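Local coordinates for uncharacterized protein (Legionella pneumophila subsp. pneumophila, PDB 5DGG) that probably acts as a ubiquitin-directed cysteine protease of clan CA, this chain being the central domain of a longer, probably membrane-anchored Legionella protein, at residues N29-H34 with V59-W64; Y81-F86 with V115-T120; P156-T161 with M174-E179. All blocks are in the same frame, centred on the assembly; numbering follows the deposited sequence. Where two conformers were deposited one is given.

Contacts 1 and 2 belong to one mixed five-stranded sheet, and contact 3 joins two helices, its centre about 25 Å from that of contact 2. Each sheet contact closes a beta-alpha-beta unit. Contact 1, where strands 22-29 and 54-60 run out into loops, is a single parallel rung, a turn and a proline. Contact 2 pairs strands 81-86 and 115-120 over six rungs and buries by far the most surface, 613 Å². Contact 3 has no hydrogen bond across it and rests largely on methyl groups. Buried parts are Val59 and Gly60 in contact 1, the leucines of contact 2 and Leu158 in contact 3; Tyr31, the polar Asp82, Asn116 and Arg118, and Ile157 are exposed.

Contact 1: residues N29-H34 with V59-W64; sequences NRYDSH and VGPGHW
Asn29 OD1, set against Pro61 CD, is gripped by two backbone N-H groups of its own segment. Tyr31 N lies 2.9 Å from Asn29 OD1, in the carbonyl plane, and closes an Asx turn; Asp32 N comes at 3.2 Å to the same oxygen from above that plane. Asp32 N also bonds to Asn29 O, closing a type I turn. With CG anti to the backbone N (chi1 -178°), the amide of Asn29 folds over this turn and crosses Pro61 obliquely, ND2 near Pro61 CG. The bond across the contact, Arg30 N to Gly60 O, is 2.9 Å long and almost straight at 177°. Arg30 CG packs on Gly60 O too, at 3.4 Å. Tyr31 brings the edge of its ring, CD2, to 3.6 Å from Pro61 CD. Glycine at 60 lets the Trp64 ring lie directly on the backbone, Gly60 CA being 3.4 Å from the ring plane, towards its rim. The peptide before Pro61 is cis. The turn is thus held by Asn29 OD1, the start of helix 33-47 is capped weakly by Asp32 through His34 N, and the strand pair is closed by the backbone bond to Gly60 O, while Pro61, which has no N-H to offer, contributes apolar cover.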
loop_
_atom_site.group_PDB
_atom_site.type_symbol
_atom_site.label_atom_id
_atom_site.label_comp_id
_atom_site.label_asym_id
_atom_site.label_seq_id
_atom_site.Cartn_x
_atom_site.Cartn_y
_atom_site.Cartn_z
ATOM N N ASN A 29 10.448 5.323 -1.460
ATOM C CA ASN A 29 11.626 4.662 -0.941
ATOM C C ASN A 29 11.964 5.282 0.411
ATOM O O ASN A 29 12.465 6.417 0.484
ATOM C CB ASN A 29 12.772 4.924 -1.923
ATOM C CG ASN A 29 14.016 4.251 -1.530
ATOM O OD1 ASN A 29 14.409 4.209 -0.358
ATOM N ND2 ASN A 29 14.645 3.640 -2.515
ATOM N N ARG A 30 11.776 4.532 1.480
ATOM C CA ARG A 30 11.913 5.097 2.830
ATOM C C ARG A 30 13.329 5.412 3.216
ATOM O O ARG A 30 13.542 6.160 4.162
ATOM C CB ARG A 30 11.300 4.194 3.901
ATOM C CG ARG A 30 11.974 2.884 4.104
ATOM C CD ARG A 30 11.153 1.957 5.039
ATOM N NE ARG A 30 11.677 2.129 6.390
ATOM C CZ ARG A 30 12.405 1.237 7.043
ATOM N NH1 ARG A 30 12.627 0.020 6.536
ATOM N NH2 ARG A 30 12.878 1.554 8.241
ATOM N N TYR A 31 14.311 4.887 2.481
ATOM C CA TYR A 31 15.737 5.227 2.748
ATOM C C TYR A 31 16.245 6.493 2.093
ATOM O O TYR A 31 17.208 7.102 2.568
ATOM C CB TYR A 31 16.615 4.085 2.328
ATOM C CG TYR A 31 16.306 2.902 3.177
ATOM C CD1 TYR A 31 16.652 2.905 4.504
ATOM C CD2 TYR A 31 15.676 1.828 2.673
ATOM C CE1 TYR A 31 16.344 1.836 5.316
ATOM C CE2 TYR A 31 15.357 0.751 3.474
ATOM C CZ TYR A 31 15.685 0.782 4.803
ATOM O OH TYR A 31 15.423 -0.276 5.650
ATOM N N ASP A 32 15.620 6.877 1.000
ATOM C CA ASP A 32 16.043 8.009 0.203
ATOM C C ASP A 32 15.230 9.264 0.619
ATOM O O ASP A 32 14.056 9.383 0.334
ATOM C CB ASP A 32 15.810 7.688 -1.278
ATOM C CG ASP A 32 16.220 8.802 -2.215
ATOM O OD1 ASP A 32 15.958 8.667 -3.413
ATOM O OD2 ASP A 32 16.787 9.821 -1.777
ATOM N N SER A 33 15.877 10.182 1.320
ATOM C CA SER A 33 15.200 11.362 1.823
ATOM C C SER A 33 14.548 12.133 0.668
ATOM O O SER A 33 13.483 12.752 0.844
ATOM C CB SER A 33 16.182 12.258 2.580
ATOM O OG SER A 33 17.343 12.494 1.798
ATOM N N HIS A 34 15.182 12.091 -0.510
ATOM C CA HIS A 34 14.617 12.747 -1.671
ATOM C C HIS A 34 13.252 12.211 -2.091
ATOM O O HIS A 34 12.422 12.954 -2.641
ATOM C CB HIS A 34 15.538 12.691 -2.877
ATOM C CG HIS A 34 14.915 13.288 -4.087
ATOM N ND1 HIS A 34 14.427 12.524 -5.118
ATOM C CD2 HIS A 34 14.606 14.569 -4.391
ATOM C CE1 HIS A 34 13.888 13.307 -6.033
ATOM N NE2 HIS A 34 13.988 14.555 -5.620
ATOM N N VAL A 59 5.255 1.332 0.154
ATOM C CA VAL A 59 6.510 1.834 0.725
ATOM C C VAL A 59 7.556 0.729 0.754
ATOM O O VAL A 59 7.371 -0.318 1.371
ATOM C CB VAL A 59 6.325 2.389 2.131
ATOM C CG1 VAL A 59 7.632 2.913 2.703
ATOM C CG2 VAL A 59 5.284 3.488 2.127
ATOM N N GLY A 60 8.651 0.979 0.063
ATOM C CA GLY A 60 9.760 0.063 0.055
ATOM C C GLY A 60 11.066 0.760 0.335
ATOM O O GLY A 60 11.102 1.718 1.056
ATOM N N PRO A 61 12.163 0.253 -0.242
ATOM C CA PRO A 61 12.159 -0.882 -1.150
ATOM C C PRO A 61 12.470 -2.116 -0.360
ATOM O O PRO A 61 12.559 -2.062 0.874
ATOM C CB PRO A 61 13.295 -0.528 -2.102
ATOM C CG PRO A 61 14.301 0.057 -1.178
ATOM C CD PRO A 61 13.535 0.761 -0.071
ATOM N N GLY A 62 12.590 -3.245 -1.031
ATOM C CA GLY A 62 12.873 -4.464 -0.309
ATOM C C GLY A 62 11.669 -5.091 0.351
ATOM O O GLY A 62 10.886 -5.689 -0.327
ATOM N N HIS A 63 11.540 -4.945 1.677
ATOM C CA HIS A 63 10.407 -5.420 2.417
ATOM C C HIS A 63 9.193 -4.456 2.218
ATOM O O HIS A 63 8.939 -3.625 3.070
ATOM C CB HIS A 63 10.817 -5.504 3.899
ATOM C CG HIS A 63 9.809 -6.169 4.791
ATOM N ND1 HIS A 63 10.096 -7.301 5.528
ATOM C CD2 HIS A 63 8.504 -5.892 5.027
ATOM C CE1 HIS A 63 9.037 -7.642 6.230
ATOM N NE2 HIS A 63 8.052 -6.815 5.929
ATOM N N TRP A 64 8.476 -4.595 1.105
ATOM C CA TRP A 64 7.348 -3.727 0.778
ATOM C C TRP A 64 6.304 -3.757 1.870
ATOM O O TRP A 64 6.020 -4.811 2.447
ATOM C CB TRP A 64 6.711 -4.142 -0.558
ATOM C CG TRP A 64 7.657 -3.871 -1.719
ATOM C CD1 TRP A 64 8.441 -4.788 -2.384
ATOM C CD2 TRP A 64 7.896 -2.622 -2.325
ATOM N NE1 TRP A 64 9.171 -4.167 -3.367
ATOM C CE2 TRP A 64 8.846 -2.835 -3.369
ATOM C CE3 TRP A 64 7.403 -1.344 -2.109
ATOM C CZ2 TRP A 64 9.323 -1.802 -4.166
ATOM C CZ3 TRP A 64 7.839 -0.327 -2.934
ATOM C CH2 TRP A 64 8.822 -0.554 -3.941
#

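Contact 2: residues Y81-F86 with V115-T120; sequences YDLELF and VNIRHT
Tyr81 to Phe86 and Val115 to Thr120 pair in parallel, rung for rung, through five backbone hydrogen bonds. They run from Asn116 N to Tyr81 O, 2.8 Å, as far as Thr120 N to Leu85 O, also 2.8 Å. Apolar contacts fill one face: Leu83 CD2 sits 3.7 Å from Val115 CG1 and touches Ile117 CG1, lying side by side with that isoleucine. Leu85 CD1 meets Ile117 CG2 and the edge of the His119 ring. Branched aliphatics suit this face, which turns to a helix. Polar pairs dominate the other, with Phe86 at its end. Asn116 ND2 donates to Asp82 OD1 at 3.0 Å, within its own amide plane, though the carboxylate is turned 81° from it. Glu84, extended with CG anti to the backbone N (chi1 172°), reaches Thr120: OG1 donates to the anti lone pair of Glu84 OE2 at 2.7 Å. Glu84 OE1 forms a longer salt bridge of 3.4 Å with Arg118 NH2. Buried, this carboxylate is further met by Tyr139 OH and Lys143 NZ, which would tend to keep it charged. Helix 132-146 covers the Glu84, Phe86 and Thr120 end of this face, Asp82 and Asn116 being exposed; helix 98-108 packs on the leucine face, and strand 65-70 continues the sheet beyond strand 81-86.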
loop_
_atom_site.group_PDB
_atom_site.type_symbol
_atom_site.label_atom_id
_atom_site.label_comp_id
_atom_site.label_asym_id
_atom_site.label_seq_id
_atom_site.Cartn_x
_atom_site.Cartn_y
_atom_site.Cartn_z
ATOM N N TYR A 81 -7.474 11.507 10.799
ATOM C CA TYR A 81 -7.195 10.666 9.690
ATOM C C TYR A 81 -6.835 9.283 10.250
ATOM O O TYR A 81 -6.040 9.211 11.195
ATOM C CB TYR A 81 -5.975 11.207 8.978
ATOM C CG TYR A 81 -6.101 12.649 8.446
ATOM C CD1 TYR A 81 -6.471 12.887 7.138
ATOM C CD2 TYR A 81 -5.813 13.736 9.241
ATOM C CE1 TYR A 81 -6.614 14.181 6.633
ATOM C CE2 TYR A 81 -5.934 15.048 8.735
ATOM C CZ TYR A 81 -6.353 15.252 7.421
ATOM O OH TYR A 81 -6.478 16.542 6.941
ATOM N N ASP A 82 -7.396 8.218 9.673
ATOM C CA ASP A 82 -7.025 6.852 9.988
ATOM C C ASP A 82 -5.875 6.464 9.135
ATOM O O ASP A 82 -5.920 6.624 7.911
ATOM C CB ASP A 82 -8.203 5.873 9.738
ATOM C CG ASP A 82 -9.065 5.644 10.948
ATOM O OD1 ASP A 82 -9.077 6.517 11.858
ATOM O OD2 ASP A 82 -9.741 4.557 10.989
ATOM N N LEU A 83 -4.828 5.934 9.741
ATOM C CA LEU A 83 -3.666 5.540 9.026
ATOM C C LEU A 83 -3.356 4.042 9.298
ATOM O O LEU A 83 -2.942 3.666 10.416
ATOM C CB LEU A 83 -2.532 6.409 9.524
ATOM C CG LEU A 83 -1.211 6.197 8.877
ATOM C CD1 LEU A 83 -1.297 6.630 7.410
ATOM C CD2 LEU A 83 -0.111 6.906 9.675
ATOM N N GLU A 84 -3.614 3.197 8.331
ATOM C CA GLU A 84 -3.322 1.765 8.474
ATOM C C GLU A 84 -1.954 1.467 7.886
ATOM O O GLU A 84 -1.675 1.831 6.732
ATOM C CB GLU A 84 -4.369 0.920 7.755
ATOM C CG GLU A 84 -4.011 -0.547 7.713
ATOM C CD GLU A 84 -5.025 -1.456 7.011
ATOM O OE1 GLU A 84 -6.100 -0.959 6.584
ATOM O OE2 GLU A 84 -4.704 -2.667 6.832
ATOM N N LEU A 85 -1.108 0.836 8.675
ATOM C CA LEU A 85 0.223 0.438 8.272
ATOM C C LEU A 85 0.328 -1.059 8.194
ATOM O O LEU A 85 0.236 -1.735 9.210
ATOM C CB LEU A 85 1.241 1.001 9.274
ATOM C CG LEU A 85 1.204 2.516 9.516
ATOM C CD1 LEU A 85 2.249 2.998 10.553
ATOM C CD2 LEU A 85 1.359 3.281 8.234
ATOM N N PHE A 86 0.431 -1.594 6.968
ATOM C CA PHE A 86 0.346 -3.039 6.668
ATOM C C PHE A 86 1.741 -3.608 6.413
ATOM O O PHE A 86 2.478 -3.107 5.583
ATOM C CB PHE A 86 -0.540 -3.273 5.436
ATOM C CG PHE A 86 -0.494 -4.661 4.884
ATOM C CD1 PHE A 86 -1.232 -5.671 5.460
ATOM C CD2 PHE A 86 0.306 -4.950 3.781
ATOM C CE1 PHE A 86 -1.203 -6.951 4.932
ATOM C CE2 PHE A 86 0.323 -6.209 3.246
ATOM C CZ PHE A 86 -0.448 -7.217 3.818
ATOM N N VAL A 115 -3.845 11.948 13.858
ATOM C CA VAL A 115 -3.564 10.706 13.133
ATOM C C VAL A 115 -3.874 9.512 14.053
ATOM O O VAL A 115 -3.402 9.457 15.219
ATOM C CB VAL A 115 -2.110 10.726 12.645
ATOM C CG1 VAL A 115 -1.710 9.459 11.907
ATOM C CG2 VAL A 115 -1.892 11.932 11.734
ATOM N N ASN A 116 -4.692 8.590 13.570
ATOM C CA ASN A 116 -4.987 7.335 14.302
ATOM C C ASN A 116 -4.263 6.183 13.675
ATOM O O ASN A 116 -4.684 5.705 12.632
ATOM C CB ASN A 116 -6.477 7.065 14.241
ATOM C CG ASN A 116 -7.301 8.237 14.722
ATOM O OD1 ASN A 116 -6.974 8.845 15.731
ATOM N ND2 ASN A 116 -8.444 8.504 14.050
ATOM N N ILE A 117 -3.143 5.757 14.240
ATOM C CA ILE A 117 -2.351 4.694 13.663
ATOM C C ILE A 117 -2.889 3.324 14.040
ATOM O O ILE A 117 -3.267 3.094 15.214
ATOM C CB ILE A 117 -0.888 4.770 14.157
ATOM C CG1 ILE A 117 -0.268 6.032 13.609
ATOM C CG2 ILE A 117 -0.078 3.560 13.724
ATOM C CD1 ILE A 117 1.202 6.146 13.955
ATOM N N ARG A 118 -2.880 2.403 13.089
ATOM C CA ARG A 118 -3.046 0.987 13.443
ATOM C C ARG A 118 -2.190 0.109 12.580
ATOM O O ARG A 118 -1.985 0.421 11.391
ATOM C CB ARG A 118 -4.494 0.602 13.365
ATOM C CG ARG A 118 -4.997 0.252 12.020
ATOM C CD ARG A 118 -6.507 0.094 12.081
ATOM N NE ARG A 118 -6.862 -1.264 11.830
ATOM C CZ ARG A 118 -7.337 -1.711 10.680
ATOM N NH1 ARG A 118 -7.641 -2.980 10.604
ATOM N NH2 ARG A 118 -7.558 -0.902 9.646
ATOM N N HIS A 119 -1.599 -0.924 13.187
ATOM C CA HIS A 119 -0.719 -1.842 12.461
ATOM C C HIS A 119 -1.524 -3.033 11.997
ATOM O O HIS A 119 -2.333 -3.529 12.769
ATOM C CB HIS A 119 0.386 -2.340 13.371
ATOM C CG HIS A 119 1.337 -1.277 13.784
ATOM N ND1 HIS A 119 2.145 -1.389 14.889
ATOM C CD2 HIS A 119 1.573 -0.042 13.269
ATOM C CE1 HIS A 119 2.884 -0.300 15.015
ATOM N NE2 HIS A 119 2.541 0.548 14.055
ATOM N N THR A 120 -1.314 -3.506 10.772
ATOM C CA THR A 120 -2.008 -4.704 10.292
ATOM C C THR A 120 -1.051 -5.645 9.580
ATOM O O THR A 120 0.045 -5.275 9.178
ATOM C CB THR A 120 -3.150 -4.370 9.306
ATOM O OG1 THR A 120 -2.584 -3.658 8.226
ATOM C CG2 THR A 120 -4.240 -3.526 9.961
#

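Contact 3: residues P156-T161 with M174-E179; sequences PILIDT and MTTREE
Leu158 and Thr175 mark the closest backbone approach of an antiparallel helical hairpin, in which helix 156-165 turns back through a short loop into helix 171-183. The two segment axes run 9.9 Å apart at 177°, almost exactly antiparallel. The packed part lies round buried Leu158, whose CD2 comes to 3.6 Å from Thr175 OG1 and also touches Thr176 CG2 and the CG of Glu179. Leucine suits this inner side, because Leu14, Ala138 and His141 of helices 8-14 and 132-146 close round it. Threonine is short and carries both a methyl and a hydroxyl that its own helix can satisfy: Thr175 OG1 bonds to Leu172 O, and Thr176 OG1 to Arg173 O and also to Asp134 OD2 of helix 132-146. No hydrogen bond spans the two segments, which meet by van der Waals contact. The solvent side has fewer neighbours rather than longer distances. There exposed Ile157 points toward the partner helix, its CG2 on Thr175 CG2 at 3.9 Å and its CD1 3.4 Å from Glu179 OE2. The bend of Glu179 at chi2 (-55°) brings its carboxylate beside that methyl, with OE1 held by Asn155 ND2, the nearest polar tie. At the buried far end Thr161 and Thr175 meet tip to tip, Thr161 OG1 being 3.6 Å from Thr175 CG2. That hydroxyl donates instead to Ile157 O at 2.8 Å, on the opposite face of the carbonyl plane from Thr161 N.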
loop_
_atom_site.group_PDB
_atom_site.type_symbol
_atom_site.label_atom_id
_atom_site.label_comp_id
_atom_site.label_asym_id
_atom_site.label_seq_id
_atom_site.Cartn_x
_atom_site.Cartn_y
_atom_site.Cartn_z
ATOM N N PRO A 156 -9.730 -8.967 -8.800
ATOM C CA PRO A 156 -10.317 -9.929 -7.865
ATOM C C PRO A 156 -9.470 -11.176 -7.699
ATOM O O PRO A 156 -9.480 -11.794 -6.637
ATOM C CB PRO A 156 -11.665 -10.286 -8.511
ATOM C CG PRO A 156 -11.916 -9.258 -9.543
ATOM C CD PRO A 156 -10.589 -8.707 -9.966
ATOM N N ILE A 157 -8.703 -11.530 -8.721
ATOM C CA ILE A 157 -7.874 -12.725 -8.626
ATOM C C ILE A 157 -6.828 -12.568 -7.538
ATOM O O ILE A 157 -6.610 -13.473 -6.727
ATOM C CB ILE A 157 -7.188 -13.061 -9.944
ATOM C CG1 ILE A 157 -8.244 -13.264 -11.053
ATOM C CG2 ILE A 157 -6.388 -14.337 -9.774
ATOM C CD1 ILE A 157 -7.662 -13.322 -12.460
ATOM N N LEU A 158 -6.174 -11.408 -7.519
ATOM C CA LEU A 158 -5.213 -11.139 -6.449
ATOM C C LEU A 158 -5.858 -11.067 -5.074
ATOM O O LEU A 158 -5.285 -11.562 -4.108
ATOM C CB LEU A 158 -4.427 -9.852 -6.720
ATOM C CG LEU A 158 -3.665 -9.761 -8.018
ATOM C CD1 LEU A 158 -2.980 -8.415 -8.078
ATOM C CD2 LEU A 158 -2.640 -10.861 -8.182
ATOM N N ILE A 159 -7.024 -10.437 -4.965
ATOM C CA ILE A 159 -7.696 -10.358 -3.689
ATOM C C ILE A 159 -8.076 -11.731 -3.149
ATOM O O ILE A 159 -7.887 -12.005 -1.977
ATOM C CB ILE A 159 -8.976 -9.524 -3.791
ATOM C CG1 ILE A 159 -8.624 -8.067 -4.052
ATOM C CG2 ILE A 159 -9.810 -9.665 -2.532
ATOM C CD1 ILE A 159 -9.803 -7.223 -4.496
ATOM N N ASP A 160 -8.672 -12.557 -4.013
ATOM C CA ASP A 160 -9.161 -13.878 -3.580
ATOM C C ASP A 160 -8.009 -14.828 -3.331
ATOM O O ASP A 160 -8.092 -15.664 -2.445
ATOM C CB ASP A 160 -10.148 -14.513 -4.585
ATOM C CG ASP A 160 -11.390 -13.627 -4.865
ATOM O OD1 ASP A 160 -11.678 -12.673 -4.095
ATOM O OD2 ASP A 160 -12.043 -13.874 -5.896
ATOM N N THR A 161 -6.922 -14.712 -4.082
ATOM C CA THR A 161 -5.753 -15.537 -3.760
ATOM C C THR A 161 -5.206 -15.168 -2.379
ATOM O O THR A 161 -5.017 -16.043 -1.476
ATOM C CB THR A 161 -4.687 -15.447 -4.840
ATOM O OG1 THR A 161 -5.254 -15.892 -6.081
ATOM C CG2 THR A 161 -3.481 -16.314 -4.477
ATOM N N MET A 174 2.486 -16.736 -8.431
ATOM C CA MET A 174 1.984 -17.145 -9.730
ATOM C C MET A 174 0.893 -16.216 -10.252
ATOM O O MET A 174 0.904 -15.886 -11.433
ATOM C CB MET A 174 1.469 -18.576 -9.720
ATOM C CG MET A 174 1.729 -19.246 -11.060
ATOM S SD MET A 174 0.355 -20.228 -11.648
ATOM C CE MET A 174 1.269 -21.439 -12.625
ATOM N N THR A 175 -0.037 -15.768 -9.406
ATOM C CA THR A 175 -1.048 -14.842 -9.905
ATOM C C THR A 175 -0.433 -13.474 -10.235
ATOM O O THR A 175 -0.867 -12.824 -11.174
ATOM C CB THR A 175 -2.278 -14.705 -8.983
ATOM O OG1 THR A 175 -1.882 -14.294 -7.674
ATOM C CG2 THR A 175 -3.013 -16.029 -8.853
ATOM N N THR A 176 0.588 -13.044 -9.498
ATOM C CA THR A 176 1.190 -11.757 -9.795
ATOM C C THR A 176 1.938 -11.830 -11.162
ATOM O O THR A 176 1.865 -10.880 -11.958
ATOM C CB THR A 176 2.064 -11.210 -8.648
ATOM O OG1 THR A 176 3.109 -12.111 -8.356
ATOM C CG2 THR A 176 1.243 -11.006 -7.390
ATOM N N ARG A 177 2.587 -12.951 -11.462
ATOM C CA ARG A 177 3.236 -13.131 -12.780
ATOM C C ARG A 177 2.229 -13.088 -13.903
ATOM O O ARG A 177 2.319 -12.260 -14.814
ATOM C CB ARG A 177 3.997 -14.449 -12.829
ATOM C CG ARG A 177 5.247 -14.407 -11.978
ATOM C CD ARG A 177 5.771 -15.785 -11.599
ATOM N NE ARG A 177 6.824 -16.282 -12.501
ATOM C CZ ARG A 177 8.072 -15.804 -12.552
ATOM N NH1 ARG A 177 8.448 -14.783 -11.779
ATOM N NH2 ARG A 177 8.952 -16.328 -13.397
ATOM N N GLU A 178 1.244 -13.972 -13.810
ATOM C CA GLU A 178 0.177 -14.039 -14.799
ATOM C C GLU A 178 -0.536 -12.731 -15.003
ATOM O O GLU A 178 -0.781 -12.346 -16.132
ATOM C CB GLU A 178 -0.862 -15.104 -14.430
ATOM C CG GLU A 178 -0.589 -16.473 -15.002
ATOM C CD GLU A 178 -0.226 -16.424 -16.483
ATOM O OE1 GLU A 178 0.900 -16.846 -16.814
ATOM O OE2 GLU A 178 -1.039 -15.934 -17.309
ATOM N N GLU A 179 -0.887 -12.037 -13.938
ATOM C CA GLU A 179 -1.631 -10.782 -14.098
ATOM C C GLU A 179 -0.738 -9.707 -14.725
ATOM O O GLU A 179 -1.216 -8.798 -15.426
ATOM C CB GLU A 179 -2.203 -10.289 -12.762
ATOM C CG GLU A 179 -3.316 -11.178 -12.226
ATOM C CD GLU A 179 -4.440 -11.363 -13.212
ATOM O OE1 GLU A 179 -5.160 -10.385 -13.491
ATOM O OE2 GLU A 179 -4.605 -12.490 -13.724
#